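Local coordinates for protein 4-phosphoerythronate dehydrogenase (Lactobacillus jensenii, PDB 4PRK) that probably interconverts D-lactate and pyruvate with NAD as cofactor, as a D-lactate dehydrogenase of the D-isomer specific 2-hydroxyacid dehydrogenase family, at residues A[275-279]-A[280-284]. Residues are numbered along the deposited sequence; the frame is centred on the assembly and turned at random.
Sequences AQIPA and DYKKL
Lys282 and Lys283 donate backbone hydrogen bonds to Pro278 and Ala279, where the chain enters helix 279-285. Pro278, the N-cap residue, accepts through its O from Lys282 N at 3.1 Å. One residue on, Ala279 O receives Lys283 N at 2.9 Å, and the N-H points fairly straight at the oxygen (161°).

Asp280 and Lys282 bring the polar side-chain groups to this helix start. Asp280 turns its carboxylate back over its own backbone, CG lying between the backbone N and the carbonyl carbon (chi1 63°), which brings Asp280 OD1 2.7 Å from Tyr281 N in a weak, strongly bent bond. The same oxygen, Asp280 OD1, rests against the proline ring, 3.5 Å from Pro278 CB. Lys282, extended beyond CG, crosses Ile277 at about a right angle: its CE lies 3.4 Å from Ile277 O, and the ammonium group continues to the carbonyl oxygen of Asp274, where NZ is hydrogen-bonded.

The apolar part belongs to Ile277 and Tyr281. With Ile277 CG2 anti to the backbone N, this methyl comes obliquely to the Tyr281 ring, 3.5 Å from Tyr281 CD2, while Ile277 CB packs against Lys282 CE at 3.8 Å. Phe133 of the second subunit packs on Ile277 and meets the Tyr281 ring edge-to-face, so this pair also belongs to a subunit interface. Within the same chain, Asp280 and Leu284 touch helix 241-250.

Chemically, the helix start combines main-chain bonds with a carboxylate near its N-terminal N-H groups, where the helix dipole would probably favour the negative charge, while Lys282 ties the preceding loop to the first turn within the NAD-binding domain.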
loop_
_atom_site.group_PDB
_atom_site.type_symbol
_atom_site.label_atom_id
_atom_site.label_comp_id
_atom_site.label_asym_id
_atom_site.label_seq_id
_atom_site.Cartn_x
_atom_site.Cartn_y
_atom_site.Cartn_z
ATOM N N ALA A 275 6.777 25.131 38.744
ATOM C CA ALA A 275 6.875 26.534 38.568
ATOM C C ALA A 275 7.706 26.848 37.332
ATOM O O ALA A 275 7.648 27.950 36.812
ATOM C CB ALA A 275 7.512 27.154 39.797
ATOM N N GLN A 276 8.508 25.910 36.851
ATOM C CA GLN A 276 9.309 26.204 35.658
ATOM C C GLN A 276 8.606 25.900 34.341
ATOM O O GLN A 276 9.129 26.195 33.295
ATOM C CB GLN A 276 10.613 25.451 35.716
ATOM C CG GLN A 276 11.395 25.749 36.964
ATOM C CD GLN A 276 12.682 24.967 37.002
ATOM O OE1 GLN A 276 12.730 23.826 37.486
ATOM N NE2 GLN A 276 13.727 25.570 36.491
ATOM N N ILE A 277 7.416 25.329 34.390
ATOM C CA ILE A 277 6.758 24.890 33.182
ATOM C C ILE A 277 5.805 25.988 32.763
ATOM O O ILE A 277 5.014 26.433 33.575
ATOM C CB ILE A 277 5.985 23.595 33.480
ATOM C CG1 ILE A 277 6.958 22.489 33.933
ATOM C CG2 ILE A 277 5.170 23.183 32.244
ATOM C CD1 ILE A 277 6.294 21.336 34.651
ATOM N N PRO A 278 5.845 26.421 31.491
ATOM C CA PRO A 278 4.942 27.528 31.139
ATOM C C PRO A 278 3.433 27.191 31.115
ATOM O O PRO A 278 3.020 26.021 30.949
ATOM C CB PRO A 278 5.400 27.938 29.747
ATOM C CG PRO A 278 6.213 26.796 29.224
ATOM C CD PRO A 278 6.796 26.112 30.412
ATOM N N ALA A 279 2.635 28.243 31.241
ATOM C CA ALA A 279 1.196 28.134 31.363
ATOM C C ALA A 279 0.520 27.607 30.100
ATOM O O ALA A 279 -0.493 26.914 30.185
ATOM C CB ALA A 279 0.617 29.507 31.707
ATOM N N ASP A 280 1.035 28.009 28.943
ATOM C CA ASP A 280 0.494 27.525 27.690
ATOM C C ASP A 280 0.658 25.999 27.603
ATOM O O ASP A 280 -0.327 25.290 27.330
ATOM C CB ASP A 280 1.023 28.291 26.478
ATOM C CG ASP A 280 2.517 28.153 26.273
ATOM O OD1 ASP A 280 3.227 27.551 27.072
ATOM O OD2 ASP A 280 3.006 28.702 25.285
ATOM N N TYR A 281 1.819 25.463 27.973
ATOM C CA TYR A 281 1.917 24.006 28.051
ATOM C C TYR A 281 0.873 23.423 28.995
ATOM O O TYR A 281 0.164 22.491 28.626
ATOM C CB TYR A 281 3.288 23.560 28.484
ATOM C CG TYR A 281 3.320 22.087 28.721
ATOM C CD1 TYR A 281 3.454 21.206 27.646
ATOM C CD2 TYR A 281 3.126 21.556 29.990
ATOM C CE1 TYR A 281 3.418 19.836 27.842
ATOM C CE2 TYR A 281 3.112 20.188 30.204
ATOM C CZ TYR A 281 3.261 19.330 29.114
ATOM O OH TYR A 281 3.264 17.973 29.253
ATOM N N LYS A 282 0.774 23.960 30.216
ATOM C CA LYS A 282 -0.158 23.435 31.218
ATOM C C LYS A 282 -1.614 23.433 30.716
ATOM O O LYS A 282 -2.376 22.474 30.951
ATOM C CB LYS A 282 -0.039 24.217 32.547
ATOM C CG LYS A 282 1.278 23.965 33.275
ATOM C CD LYS A 282 1.413 24.772 34.552
ATOM C CE LYS A 282 2.754 24.519 35.212
ATOM N NZ LYS A 282 2.970 25.224 36.527
ATOM N N LYS A 283 -2.000 24.475 29.993
ATOM C CA LYS A 283 -3.312 24.486 29.367
ATOM C C LYS A 283 -3.435 23.322 28.391
ATOM O O LYS A 283 -4.428 22.620 28.417
ATOM C CB LYS A 283 -3.603 25.788 28.639
ATOM C CG LYS A 283 -3.906 26.943 29.563
ATOM C CD LYS A 283 -4.644 28.032 28.822
ATOM C CE LYS A 283 -5.133 29.105 29.772
ATOM N NZ LYS A 283 -5.004 30.461 29.158
ATOM N N LEU A 284 -2.420 23.098 27.553
ATOM C CA LEU A 284 -2.538 22.091 26.478
ATOM C C LEU A 284 -2.635 20.672 27.051
ATOM O O LEU A 284 -3.504 19.890 26.689
ATOM C CB LEU A 284 -1.396 22.260 25.476
ATOM C CG LEU A 284 -1.557 23.529 24.615
ATOM C CD1 LEU A 284 -0.294 23.871 23.839
ATOM C CD2 LEU A 284 -2.711 23.410 23.639
#